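Local atomic coordinates of toluene, o-xylene monooxygenase oxygenase subunit (Pseudomonas stutzeri, PDB entry 2INC), a protein that probably serves as the auxiliary beta-type subunit of a multicomponent oxygenase that hydroxylates toluene and o-xylene. Residues B[210-215]-B[259-264]; B[115-120]-B[294-299]; B[29-34]-B[49-54]; B[100-105]-B[238-243]. All coordinates share one frame; numbering follows the deposited sequence.

Overall arrangement
Following the chain from the N terminus, interaction 3 closes a short loop, laying segment 29-34 on helix 46-56. Interaction 4 opens next at 100-105, interaction 2 at 115-120 and interaction 1 at 210-215. Of these three, interaction 4 closes first, joining the loop after helix 76-99 to the start of helix 241-268, and so crosses both others. Interaction 1, between helices 208-237 and 241-268, is nested within the long loop that interaction 2 closes by tying helix 108-117 to helix 274-299. Interactions 2 and 4 share one end of the helical bundle and touch through Tyr-118 and Leu-243; interaction 3 lies on the opposite side of the chain's centre, centre to centre about 50 Å from interaction 4.

Interaction 1: B[210-215]-B[259-264]; sequences EAFTAI and RWSSAL
Phe-212 of helix 208-237 meets Trp-260, Ser-261 and Leu-264 of helix 241-268, and its ring supplies every cross-helix contact of the first segment. The aromatic part is an oblique pair: the Phe-212 ring and the six-membered ring of Trp-260 have centroids 5.6 Å apart and planes inclined at 37°, with Phe-212 CE1 3.8 Å from Trp-260 CZ3. The aliphatic part is a CH-pi contact, in which Leu-264 CD2 lies over the middle of one Phe-212 face, 3.9 Å from the ring centroid and close to its normal. The extended first torsion of Phe-212, with CG anti to the backbone N (chi1 171°), carries the ring across to the partner helix.

These are consecutive helices of the ferritin-like helical bundle to which the hydroxylase family belongs, and here the segments 210-215 and 259-264 run obliquely antiparallel, their directions 136° apart. The segment axes come no closer than 11.8 Å, and the Phe-212 ring spans the gap.

Ser-261 brings its polar atoms to the outer end of the ring. Ser-261 O lies near the ring plane, 3.6 Å from Phe-212 CZ, and Ser-261 OG is 3.6 Å from Phe-212 CE1. The hydroxyl is engaged elsewhere, hydrogen-bonded to Asn-216 ND2 and to His-257 O. Leu-264 also packs on Trp-65 and Phe-68, from loops of the same chain.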
loop_
_atom_site.group_PDB
_atom_site.type_symbol
_atom_site.label_atom_id
_atom_site.label_comp_id
_atom_site.label_asym_id
_atom_site.label_seq_id
_atom_site.Cartn_x
_atom_site.Cartn_y
_atom_site.Cartn_z
ATOM N N GLU B 210 27.125 -11.660 29.830
ATOM C CA GLU B 210 27.452 -10.535 30.717
ATOM C C GLU B 210 26.940 -9.203 30.204
ATOM O O GLU B 210 26.495 -8.347 31.000
ATOM C CB GLU B 210 28.942 -10.411 30.978
ATOM C CG GLU B 210 29.118 -9.588 32.252
ATOM C CD GLU B 210 30.553 -9.461 32.724
ATOM O OE1 GLU B 210 31.471 -9.945 32.028
ATOM O OE2 GLU B 210 30.739 -8.877 33.819
ATOM N N ALA B 211 27.040 -8.997 28.889
ATOM C CA ALA B 211 26.567 -7.747 28.267
ATOM C C ALA B 211 25.098 -7.582 28.450
ATOM O O ALA B 211 24.629 -6.515 28.855
ATOM C CB ALA B 211 26.935 -7.698 26.749
ATOM N N PHE B 212 24.357 -8.644 28.177
ATOM C CA PHE B 212 22.950 -8.671 28.471
ATOM C C PHE B 212 22.622 -8.351 29.933
ATOM O O PHE B 212 21.700 -7.575 30.215
ATOM C CB PHE B 212 22.387 -10.015 28.041
ATOM C CG PHE B 212 20.962 -10.266 28.499
ATOM C CD1 PHE B 212 19.896 -9.594 27.913
ATOM C CD2 PHE B 212 20.718 -11.179 29.498
ATOM C CE1 PHE B 212 18.585 -9.798 28.331
ATOM C CE2 PHE B 212 19.394 -11.409 29.939
ATOM C CZ PHE B 212 18.334 -10.715 29.333
ATOM N N THR B 213 23.320 -8.995 30.872
ATOM C CA THR B 213 23.057 -8.747 32.291
ATOM C C THR B 213 23.427 -7.321 32.646
ATOM O O THR B 213 22.623 -6.565 33.205
ATOM C CB THR B 213 23.826 -9.772 33.149
ATOM O OG1 THR B 213 23.430 -11.089 32.738
ATOM C CG2 THR B 213 23.524 -9.562 34.640
ATOM N N ALA B 214 24.629 -6.900 32.290
ATOM C CA ALA B 214 25.048 -5.594 32.684
ATOM C C ALA B 214 24.162 -4.509 32.102
ATOM O O ALA B 214 23.779 -3.574 32.828
ATOM C CB ALA B 214 26.560 -5.365 32.379
ATOM N N ILE B 215 23.794 -4.622 30.823
ATOM C CA ILE B 215 23.015 -3.540 30.172
ATOM C C ILE B 215 21.522 -3.680 30.461
ATOM O O ILE B 215 20.872 -2.728 30.867
ATOM C CB ILE B 215 23.199 -3.567 28.640
ATOM C CG1 ILE B 215 24.652 -3.355 28.264
ATOM C CG2 ILE B 215 22.298 -2.520 27.989
ATOM C CD1 ILE B 215 25.166 -2.022 28.721
ATOM N N ARG B 259 10.271 -6.928 29.109
ATOM C CA ARG B 259 9.499 -8.127 28.734
ATOM C C ARG B 259 10.338 -9.183 27.994
ATOM O O ARG B 259 10.278 -10.367 28.317
ATOM C CB ARG B 259 8.282 -7.764 27.908
ATOM C CG ARG B 259 7.135 -7.116 28.741
ATOM C CD ARG B 259 5.821 -7.183 27.993
ATOM N NE ARG B 259 5.810 -6.378 26.766
ATOM C CZ ARG B 259 5.530 -5.076 26.723
ATOM N NH1 ARG B 259 5.306 -4.410 27.839
ATOM N NH2 ARG B 259 5.508 -4.422 25.568
ATOM N N TRP B 260 11.151 -8.766 27.025
ATOM C CA TRP B 260 11.978 -9.732 26.310
ATOM C C TRP B 260 13.154 -10.170 27.166
ATOM O O TRP B 260 13.572 -11.338 27.059
ATOM C CB TRP B 260 12.385 -9.273 24.907
ATOM C CG TRP B 260 13.607 -8.350 24.770
ATOM C CD1 TRP B 260 13.589 -7.018 24.504
ATOM C CD2 TRP B 260 14.993 -8.740 24.752
ATOM N NE1 TRP B 260 14.895 -6.533 24.375
ATOM C CE2 TRP B 260 15.760 -7.573 24.532
ATOM C CE3 TRP B 260 15.675 -9.963 24.921
ATOM C CZ2 TRP B 260 17.121 -7.607 24.452
ATOM C CZ3 TRP B 260 17.025 -9.983 24.881
ATOM C CH2 TRP B 260 17.755 -8.821 24.640
ATOM N N SER B 261 13.658 -9.267 28.030
ATOM C CA SER B 261 14.774 -9.610 28.926
ATOM C C SER B 261 14.295 -10.700 29.907
ATOM O O SER B 261 15.008 -11.667 30.162
ATOM C CB SER B 261 15.291 -8.394 29.677
ATOM O OG SER B 261 15.856 -7.454 28.784
ATOM N N SER B 262 13.059 -10.541 30.385
ATOM C CA SER B 262 12.481 -11.511 31.280
ATOM C C SER B 262 12.261 -12.860 30.556
ATOM O O SER B 262 12.546 -13.908 31.118
ATOM C CB SER B 262 11.198 -10.957 31.914
ATOM O OG SER B 262 10.662 -11.951 32.762
ATOM N N ALA B 263 11.825 -12.834 29.292
ATOM C CA ALA B 263 11.620 -14.079 28.552
ATOM C C ALA B 263 12.917 -14.815 28.366
ATOM O O ALA B 263 12.957 -16.047 28.480
ATOM C CB ALA B 263 10.904 -13.843 27.232
ATOM N N LEU B 264 13.990 -14.073 28.114
ATOM C CA LEU B 264 15.286 -14.692 27.922
ATOM C C LEU B 264 15.843 -15.318 29.213
ATOM O O LEU B 264 16.369 -16.424 29.195
ATOM C CB LEU B 264 16.288 -13.693 27.344
ATOM C CG LEU B 264 17.661 -14.253 26.887
ATOM C CD1 LEU B 264 17.550 -15.364 25.861
ATOM C CD2 LEU B 264 18.507 -13.142 26.356
#

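Interaction 2: B[115-120]-B[294-299]; sequences ARFYTP and EAYCSA
The rings of Phe-117 and Tyr-296 form a T-shaped pair, with the edge of Phe-117 pointing into a face of Tyr-296. Their planes stand at 87°, the centroids are 5.4 Å apart, and Phe-117 CD1 comes within 3.7 Å of Tyr-296 CE1. One face of the Phe-117 ring is covered near its rim by CG of the preceding Arg-116, while Ala-299 CB sits in its plane, 3.6 Å from Phe-117 CZ. At the edge of the tyrosine ring, in plane, lies the Phe-117 carbonyl oxygen.

That oxygen accepts a short hydrogen bond from the phenol, 2.6 Å from Tyr-296 OH to Phe-117 O. The donor arrives at a C=O...O angle of 132°, somewhat out of the carbonyl plane. With CG anti to the backbone N (chi1 -178°), Tyr-296 extends far enough from its helix to reach this group. The contact therefore joins the C-terminal end of helix 108-117 to the last turns of helix 274-299, two members of the all-helical bundle far apart in sequence, and gives a main-chain carbonyl near a helix end a side-chain donor.

Ala-299 adds a second touch through its backbone, its O lying 3.4 Å from Phe-117 CZ. Trp-192 of helix 190-202 makes a further edge-to-face pair with Tyr-296 and donates to Arg-116 O. The extended Arg-116 side chain brings NH2 to 4.2 Å from Ala-299 CB, and its NE is salt-bridged to Asp-189.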
loop_
_atom_site.group_PDB
_atom_site.type_symbol
_atom_site.label_atom_id
_atom_site.label_comp_id
_atom_site.label_asym_id
_atom_site.label_seq_id
_atom_site.Cartn_x
_atom_site.Cartn_y
_atom_site.Cartn_z
ATOM N N ALA B 115 18.679 21.608 33.007
ATOM C CA ALA B 115 20.024 21.685 32.463
ATOM C C ALA B 115 20.949 20.662 33.117
ATOM O O ALA B 115 21.822 20.085 32.432
ATOM C CB ALA B 115 20.591 23.108 32.610
ATOM N N ARG B 116 20.740 20.394 34.410
ATOM C CA ARG B 116 21.625 19.513 35.155
ATOM C C ARG B 116 21.243 18.077 35.037
ATOM O O ARG B 116 22.128 17.220 34.864
ATOM C CB ARG B 116 21.608 19.871 36.653
ATOM C CG ARG B 116 22.633 19.090 37.488
ATOM C CD ARG B 116 22.868 19.754 38.830
ATOM N NE ARG B 116 23.886 18.961 39.536
ATOM C CZ ARG B 116 23.967 18.805 40.842
ATOM N NH1 ARG B 116 23.078 19.403 41.658
ATOM N NH2 ARG B 116 24.953 18.047 41.330
ATOM N N PHE B 117 19.934 17.813 35.191
ATOM C CA PHE B 117 19.433 16.450 35.307
ATOM C C PHE B 117 18.727 15.877 34.096
ATOM O O PHE B 117 18.525 14.647 34.048
ATOM C CB PHE B 117 18.444 16.366 36.457
ATOM C CG PHE B 117 19.075 16.605 37.801
ATOM C CD1 PHE B 117 19.795 15.593 38.427
ATOM C CD2 PHE B 117 19.001 17.867 38.411
ATOM C CE1 PHE B 117 20.393 15.815 39.686
ATOM C CE2 PHE B 117 19.597 18.097 39.665
ATOM C CZ PHE B 117 20.282 17.043 40.313
ATOM N N TYR B 118 18.329 16.738 33.159
ATOM C CA TYR B 118 17.631 16.234 31.956
ATOM C C TYR B 118 18.454 16.218 30.675
ATOM O O TYR B 118 18.723 15.157 30.112
ATOM C CB TYR B 118 16.276 16.973 31.790
ATOM C CG TYR B 118 15.588 16.580 30.488
ATOM C CD1 TYR B 118 15.469 17.481 29.436
ATOM C CD2 TYR B 118 15.104 15.301 30.322
ATOM C CE1 TYR B 118 14.863 17.122 28.236
ATOM C CE2 TYR B 118 14.504 14.921 29.112
ATOM C CZ TYR B 118 14.383 15.842 28.096
ATOM O OH TYR B 118 13.770 15.471 26.914
ATOM N N THR B 119 18.903 17.373 30.207
ATOM C CA THR B 119 19.542 17.383 28.923
ATOM C C THR B 119 20.845 16.548 28.785
ATOM O O THR B 119 21.104 16.021 27.671
ATOM C CB THR B 119 19.658 18.783 28.356
ATOM O OG1 THR B 119 20.428 19.543 29.242
ATOM C CG2 THR B 119 18.232 19.419 28.252
ATOM N N PRO B 120 21.665 16.413 29.863
ATOM C CA PRO B 120 22.844 15.551 29.709
ATOM C C PRO B 120 22.542 14.100 29.471
ATOM O O PRO B 120 23.432 13.351 29.088
ATOM C CB PRO B 120 23.603 15.694 31.036
ATOM C CG PRO B 120 23.136 16.978 31.600
ATOM C CD PRO B 120 21.703 17.126 31.166
ATOM N N GLU B 294 22.315 6.338 43.700
ATOM C CA GLU B 294 22.635 7.139 44.873
ATOM C C GLU B 294 23.078 8.520 44.442
ATOM O O GLU B 294 22.528 9.486 44.947
ATOM C CB GLU B 294 23.656 6.447 45.783
ATOM C CG GLU B 294 22.969 5.363 46.664
ATOM C CD GLU B 294 23.964 4.333 47.263
ATOM O OE1 GLU B 294 25.174 4.600 47.215
ATOM O OE2 GLU B 294 23.530 3.239 47.714
ATOM N N ALA B 295 24.016 8.617 43.491
ATOM C CA ALA B 295 24.631 9.902 43.167
ATOM C C ALA B 295 23.648 10.825 42.465
ATOM O O ALA B 295 23.637 12.038 42.706
ATOM C CB ALA B 295 25.808 9.726 42.316
ATOM N N TYR B 296 22.825 10.247 41.589
ATOM C CA TYR B 296 21.902 11.033 40.790
ATOM C C TYR B 296 20.716 11.482 41.638
ATOM O O TYR B 296 20.439 12.646 41.743
ATOM C CB TYR B 296 21.455 10.208 39.560
ATOM C CG TYR B 296 20.513 10.919 38.604
ATOM C CD1 TYR B 296 21.006 11.677 37.554
ATOM C CD2 TYR B 296 19.138 10.783 38.727
ATOM C CE1 TYR B 296 20.165 12.336 36.672
ATOM C CE2 TYR B 296 18.252 11.456 37.845
ATOM C CZ TYR B 296 18.784 12.223 36.816
ATOM O OH TYR B 296 17.976 12.879 35.901
ATOM N N CYS B 297 20.051 10.541 42.284
ATOM C CA CYS B 297 18.839 10.841 42.982
ATOM C C CYS B 297 19.069 11.632 44.262
ATOM O O CYS B 297 18.220 12.407 44.650
ATOM C CB CYS B 297 18.082 9.553 43.271
ATOM S SG CYS B 297 17.414 8.779 41.765
ATOM N N SER B 298 20.223 11.479 44.897
ATOM C CA SER B 298 20.469 12.225 46.117
ATOM C C SER B 298 20.533 13.705 45.794
ATOM O O SER B 298 20.263 14.546 46.647
ATOM C CB SER B 298 21.754 11.771 46.812
ATOM O OG SER B 298 22.860 12.274 46.073
ATOM N N ALA B 299 20.883 14.026 44.562
ATOM C CA ALA B 299 21.053 15.423 44.164
ATOM C C ALA B 299 19.741 16.067 43.754
ATOM O O ALA B 299 19.664 17.288 43.666
ATOM C CB ALA B 299 22.075 15.542 43.056
#

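Interaction 3: B[29-34]-B[49-54]; sequences HYFTDN and TWYKKY
Phe-31 and Tyr-51 carry this contact alone, as an edge-to-face pair in which the tyrosine presents its edge and the phenylalanine its face. The ring centroids are 4.9 Å apart and the planes stand at 70°. The touching edge of Tyr-51 is the CD2-CE2 side: CD2 lies 3.6 Å from Phe-31 CE1, and CE2 lies 3.9 Å from Phe-31 CZ. This edge lands toward the rim of the Phe-31 ring.

Phe-31 occupies the second position of a type I turn from Tyr-30 to Asp-33, closed by a bond of 3.0 Å from Asp-33 N to Tyr-30 O. Its CB already points toward helix 46-56, and a first torsion that puts CG between the backbone N and the carbonyl carbon (chi1 76°) sets the ring so that one face is turned to Tyr-51. Thr-32 CG2 covers the face opposite Tyr-51, so the ring is held between its own loop and the helix. Trp-39, from the connection between the two segments, completes an aromatic group: it makes an edge-to-face pair with Tyr-51 and meets the Phe-31 ring at a shallower inclination.

The polar end of Tyr-51 works away from Phe-31. Its OH is hydrogen-bonded to Gln-137 O of helix 121-138 and to a basic side chain of a different protein chain in the assembly; Tyr-30 OH and Asp-33 OD2 also bond to another protein chain. One tyrosine thus separates its chemistry, its carbon edge packing on the loop that follows helix 20-25 while the hydroxyl links helix 46-56 to helix 121-138 and to the subunit interface.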
loop_
_atom_site.group_PDB
_atom_site.type_symbol
_atom_site.label_atom_id
_atom_site.label_comp_id
_atom_site.label_asym_id
_atom_site.label_seq_id
_atom_site.Cartn_x
_atom_site.Cartn_y
_atom_site.Cartn_z
ATOM N N HIS B 29 21.241 -16.672 11.963
ATOM C CA HIS B 29 22.689 -16.543 12.078
ATOM C C HIS B 29 23.277 -17.834 11.561
ATOM O O HIS B 29 22.772 -18.922 11.878
ATOM C CB HIS B 29 23.151 -16.320 13.510
ATOM C CG HIS B 29 22.782 -14.968 14.035
ATOM N ND1 HIS B 29 22.662 -14.684 15.380
ATOM C CD2 HIS B 29 22.547 -13.808 13.383
ATOM C CE1 HIS B 29 22.322 -13.420 15.531
ATOM N NE2 HIS B 29 22.264 -12.858 14.335
ATOM N N TYR B 30 24.294 -17.675 10.741
ATOM C CA TYR B 30 25.041 -18.810 10.157
ATOM C C TYR B 30 26.438 -18.897 10.795
ATOM O O TYR B 30 27.137 -19.921 10.682
ATOM C CB TYR B 30 25.061 -18.709 8.626
ATOM C CG TYR B 30 25.784 -17.455 8.079
ATOM C CD1 TYR B 30 27.149 -17.390 8.085
ATOM C CD2 TYR B 30 25.052 -16.322 7.587
ATOM C CE1 TYR B 30 27.832 -16.243 7.611
ATOM C CE2 TYR B 30 25.723 -15.172 7.110
ATOM C CZ TYR B 30 27.094 -15.134 7.108
ATOM O OH TYR B 30 27.819 -14.030 6.605
ATOM N N PHE B 31 26.868 -17.851 11.514
ATOM C CA PHE B 31 28.148 -17.973 12.236
ATOM C C PHE B 31 28.150 -19.045 13.284
ATOM O O PHE B 31 29.200 -19.526 13.692
ATOM C CB PHE B 31 28.706 -16.639 12.837
ATOM C CG PHE B 31 28.020 -16.164 14.077
ATOM C CD1 PHE B 31 28.444 -16.610 15.331
ATOM C CD2 PHE B 31 26.940 -15.281 14.011
ATOM C CE1 PHE B 31 27.796 -16.211 16.470
ATOM C CE2 PHE B 31 26.330 -14.849 15.172
ATOM C CZ PHE B 31 26.765 -15.323 16.391
ATOM N N THR B 32 26.969 -19.384 13.784
ATOM C CA THR B 32 26.897 -20.431 14.757
ATOM C C THR B 32 26.938 -21.863 14.126
ATOM O O THR B 32 27.022 -22.836 14.871
ATOM C CB THR B 32 25.604 -20.288 15.568
ATOM O OG1 THR B 32 24.503 -20.110 14.670
ATOM C CG2 THR B 32 25.712 -19.048 16.463
ATOM N N ASP B 33 26.889 -21.987 12.793
ATOM C CA ASP B 33 26.943 -23.308 12.140
ATOM C C ASP B 33 28.253 -24.079 12.411
ATOM O O ASP B 33 28.238 -25.324 12.513
ATOM C CB ASP B 33 26.667 -23.213 10.618
ATOM C CG ASP B 33 25.235 -22.747 10.280
ATOM O OD1 ASP B 33 24.349 -22.729 11.155
ATOM O OD2 ASP B 33 24.986 -22.421 9.102
ATOM N N ASN B 34 29.363 -23.350 12.532
ATOM C CA ASN B 34 30.708 -23.905 12.684
ATOM C C ASN B 34 31.461 -23.182 13.799
ATOM O O ASN B 34 32.238 -22.238 13.534
ATOM C CB ASN B 34 31.532 -23.754 11.411
ATOM C CG ASN B 34 30.795 -24.261 10.164
ATOM O OD1 ASN B 34 30.051 -23.514 9.490
ATOM N ND2 ASN B 34 31.021 -25.533 9.829
ATOM N N THR B 49 38.311 -15.269 16.784
ATOM C CA THR B 49 38.637 -15.339 18.222
ATOM C C THR B 49 37.672 -14.577 19.116
ATOM O O THR B 49 37.265 -15.099 20.189
ATOM C CB THR B 49 40.057 -14.805 18.457
ATOM O OG1 THR B 49 40.926 -15.687 17.761
ATOM C CG2 THR B 49 40.427 -14.893 19.903
ATOM N N TRP B 50 37.265 -13.390 18.643
ATOM C CA TRP B 50 36.298 -12.561 19.389
ATOM C C TRP B 50 35.039 -13.381 19.552
ATOM O O TRP B 50 34.550 -13.495 20.667
ATOM C CB TRP B 50 35.991 -11.297 18.648
ATOM C CG TRP B 50 35.148 -10.394 19.469
ATOM C CD1 TRP B 50 33.809 -10.550 19.760
ATOM C CD2 TRP B 50 35.572 -9.205 20.137
ATOM N NE1 TRP B 50 33.373 -9.497 20.529
ATOM C CE2 TRP B 50 34.443 -8.688 20.821
ATOM C CE3 TRP B 50 36.803 -8.542 20.249
ATOM C CZ2 TRP B 50 34.495 -7.538 21.588
ATOM C CZ3 TRP B 50 36.868 -7.387 21.037
ATOM C CH2 TRP B 50 35.702 -6.876 21.667
ATOM N N TYR B 51 34.506 -13.959 18.477
ATOM C CA TYR B 51 33.236 -14.704 18.598
ATOM C C TYR B 51 33.326 -16.020 19.357
ATOM O O TYR B 51 32.338 -16.459 20.048
ATOM C CB TYR B 51 32.578 -14.968 17.240
ATOM C CG TYR B 51 31.762 -13.782 16.749
ATOM C CD1 TYR B 51 32.410 -12.616 16.345
ATOM C CD2 TYR B 51 30.376 -13.770 16.800
ATOM C CE1 TYR B 51 31.669 -11.465 15.918
ATOM C CE2 TYR B 51 29.639 -12.614 16.344
ATOM C CZ TYR B 51 30.314 -11.484 15.919
ATOM O OH TYR B 51 29.636 -10.333 15.484
ATOM N N LYS B 52 34.449 -16.718 19.212
ATOM C CA LYS B 52 34.623 -17.932 20.030
ATOM C C LYS B 52 34.716 -17.602 21.498
ATOM O O LYS B 52 34.137 -18.290 22.319
ATOM C CB LYS B 52 35.849 -18.716 19.580
ATOM C CG LYS B 52 35.671 -19.198 18.122
ATOM C CD LYS B 52 36.784 -20.190 17.756
ATOM C CE LYS B 52 38.109 -19.484 17.720
ATOM N NZ LYS B 52 39.121 -20.426 17.145
ATOM N N LYS B 53 35.423 -16.530 21.836
ATOM C CA LYS B 53 35.567 -16.203 23.249
ATOM C C LYS B 53 34.272 -15.623 23.855
ATOM O O LYS B 53 33.909 -16.028 24.961
ATOM C CB LYS B 53 36.762 -15.278 23.468
ATOM C CG LYS B 53 36.937 -14.810 24.898
ATOM C CD LYS B 53 38.323 -14.197 25.068
ATOM C CE LYS B 53 38.531 -13.592 26.474
ATOM N NZ LYS B 53 38.610 -14.662 27.518
ATOM N N TYR B 54 33.562 -14.732 23.130
ATOM C CA TYR B 54 32.532 -13.910 23.733
ATOM C C TYR B 54 31.134 -14.386 23.367
ATOM O O TYR B 54 30.185 -14.026 24.048
ATOM C CB TYR B 54 32.748 -12.420 23.402
ATOM C CG TYR B 54 34.059 -11.864 23.957
ATOM C CD1 TYR B 54 34.399 -12.011 25.297
ATOM C CD2 TYR B 54 34.942 -11.190 23.152
ATOM C CE1 TYR B 54 35.578 -11.507 25.814
ATOM C CE2 TYR B 54 36.130 -10.657 23.671
ATOM C CZ TYR B 54 36.417 -10.828 25.002
ATOM O OH TYR B 54 37.577 -10.306 25.515
#

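Interaction 4: B[100-105]-B[238-243]; sequences RGHDQM and EGDTLL
His-102 and Asp-240 face each other where three helix ends meet: Gly-101 is the C-prime residue of a Schellman motif that ends helix 76-99, Gly-239 ends helix 208-237 in a second Schellman motif, and Asp-240 then N-caps helix 241-268. The histidine ring is thrust at this cap, with CG anti to its backbone N (chi1 167°). Its CE1 lies 3.1 Å from Asp-240 OD1, and its NE2 3.2 Å from Thr-241 N, near the ring plane. Leu-242 CB covers one face of the ring in a CH-pi contact, 3.9 Å from the centroid, while a water lies over the opposite face. That water donates to His-102 O at 2.7 Å and, weakly, to Gly-239 O.

At the other nitrogen, His-102 ND1 donates in the ring plane to Asp-103 OD2 at 2.8 Å, which fixes the ring's rotation. Asp-240 OD1 caps the helix, accepting an almost straight bond (172°) of 3.0 Å from Leu-243 N, and its OD2 accepts from Trp-110 NE1.

Asp-103 is salt-bridged to Arg-165 of helix 142-172, and Leu-242 packs on Phe-94 and Leu-97 of helix 76-99, so the junction lies among helices 76-99, 108-117, 142-172, 208-237 and 241-268.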
loop_
_atom_site.group_PDB
_atom_site.type_symbol
_atom_site.label_atom_id
_atom_site.label_comp_id
_atom_site.label_asym_id
_atom_site.label_seq_id
_atom_site.Cartn_x
_atom_site.Cartn_y
_atom_site.Cartn_z
ATOM N N ARG B 100 0.389 27.061 22.669
ATOM C CA ARG B 100 0.657 26.770 24.068
ATOM C C ARG B 100 1.685 27.535 24.898
ATOM O O ARG B 100 1.316 28.092 25.924
ATOM C CB ARG B 100 0.483 25.367 24.497
ATOM C CG ARG B 100 0.059 25.386 25.908
ATOM C CD ARG B 100 -1.125 24.517 26.091
ATOM N NE ARG B 100 -0.945 23.760 27.301
ATOM C CZ ARG B 100 -1.867 22.963 27.819
ATOM N NH1 ARG B 100 -1.598 22.294 28.936
ATOM N NH2 ARG B 100 -3.051 22.860 27.221
ATOM N N GLY B 101 2.948 27.549 24.498
ATOM C CA GLY B 101 3.964 28.248 25.295
ATOM C C GLY B 101 4.323 27.589 26.629
ATOM O O GLY B 101 4.701 28.285 27.575
ATOM N N HIS B 102 4.233 26.250 26.694
ATOM C CA HIS B 102 4.592 25.460 27.888
ATOM C C HIS B 102 5.977 25.786 28.517
ATOM O O HIS B 102 6.132 25.869 29.737
ATOM C CB HIS B 102 4.536 23.970 27.487
ATOM C CG HIS B 102 5.166 23.042 28.467
ATOM N ND1 HIS B 102 6.534 22.825 28.533
ATOM C CD2 HIS B 102 4.613 22.265 29.428
ATOM C CE1 HIS B 102 6.794 21.981 29.516
ATOM N NE2 HIS B 102 5.646 21.601 30.055
ATOM N N ASP B 103 6.996 25.961 27.685
ATOM C CA ASP B 103 8.340 26.112 28.217
ATOM C C ASP B 103 8.498 27.451 28.912
ATOM O O ASP B 103 9.229 27.546 29.907
ATOM C CB ASP B 103 9.390 25.948 27.104
ATOM C CG ASP B 103 9.499 24.481 26.619
ATOM O OD1 ASP B 103 10.133 24.270 25.572
ATOM O OD2 ASP B 103 8.922 23.569 27.273
ATOM N N GLN B 104 7.820 28.470 28.357
ATOM C CA GLN B 104 7.774 29.847 28.918
ATOM C C GLN B 104 7.175 29.895 30.310
ATOM O O GLN B 104 7.446 30.823 31.055
ATOM C CB GLN B 104 6.991 30.788 27.965
ATOM C CG GLN B 104 7.723 31.148 26.624
ATOM C CD GLN B 104 7.820 29.993 25.550
ATOM O OE1 GLN B 104 8.688 30.039 24.650
ATOM N NE2 GLN B 104 6.931 28.974 25.644
ATOM N N MET B 105 6.365 28.908 30.681
ATOM C CA MET B 105 5.721 28.889 31.997
ATOM C C MET B 105 6.510 28.144 33.082
ATOM O O MET B 105 6.131 28.142 34.245
ATOM C CB MET B 105 4.334 28.224 31.898
ATOM C CG MET B 105 3.437 28.762 30.790
ATOM S SD MET B 105 3.101 30.489 31.143
ATOM C CE MET B 105 2.429 30.414 32.822
ATOM N N GLU B 238 6.474 19.624 39.346
ATOM C CA GLU B 238 7.081 20.922 39.182
ATOM C C GLU B 238 6.479 21.733 38.058
ATOM O O GLU B 238 6.996 22.816 37.725
ATOM C CB GLU B 238 8.591 20.791 38.927
ATOM C CG GLU B 238 9.409 20.468 40.153
ATOM C CD GLU B 238 9.128 21.400 41.301
ATOM O OE1 GLU B 238 9.207 22.637 41.095
ATOM O OE2 GLU B 238 8.809 20.887 42.400
ATOM N N GLY B 239 5.425 21.224 37.436
ATOM C CA GLY B 239 4.755 21.982 36.378
ATOM C C GLY B 239 5.153 21.616 34.960
ATOM O O GLY B 239 4.542 22.123 33.996
ATOM N N ASP B 240 6.142 20.719 34.817
ATOM C CA ASP B 240 6.660 20.367 33.492
ATOM C C ASP B 240 5.799 19.247 32.947
ATOM O O ASP B 240 6.146 18.073 33.077
ATOM C CB ASP B 240 8.126 19.927 33.556
ATOM C CG ASP B 240 8.799 19.925 32.180
ATOM O OD1 ASP B 240 8.113 19.734 31.141
ATOM O OD2 ASP B 240 10.021 20.134 32.108
ATOM N N THR B 241 4.661 19.578 32.342
ATOM C CA THR B 241 3.823 18.472 31.935
ATOM C C THR B 241 4.431 17.741 30.736
ATOM O O THR B 241 4.265 16.539 30.640
ATOM C CB THR B 241 2.274 18.814 31.795
ATOM O OG1 THR B 241 1.791 18.532 30.474
ATOM C CG2 THR B 241 1.959 20.234 32.243
ATOM N N LEU B 242 5.168 18.443 29.866
ATOM C CA LEU B 242 5.759 17.797 28.700
ATOM C C LEU B 242 6.669 16.657 29.187
ATOM O O LEU B 242 6.471 15.482 28.837
ATOM C CB LEU B 242 6.521 18.835 27.819
ATOM C CG LEU B 242 6.838 18.501 26.364
ATOM C CD1 LEU B 242 7.119 19.761 25.631
ATOM C CD2 LEU B 242 8.088 17.690 26.356
ATOM N N LEU B 243 7.639 16.968 30.046
ATOM C CA LEU B 243 8.613 15.925 30.427
ATOM C C LEU B 243 7.897 14.796 31.192
ATOM O O LEU B 243 8.200 13.606 31.029
ATOM C CB LEU B 243 9.754 16.533 31.249
ATOM C CG LEU B 243 10.859 15.523 31.652
ATOM C CD1 LEU B 243 11.349 14.654 30.495
ATOM C CD2 LEU B 243 11.959 16.260 32.311
HETATM O O HOH W 1 4.682 24.655 31.670
#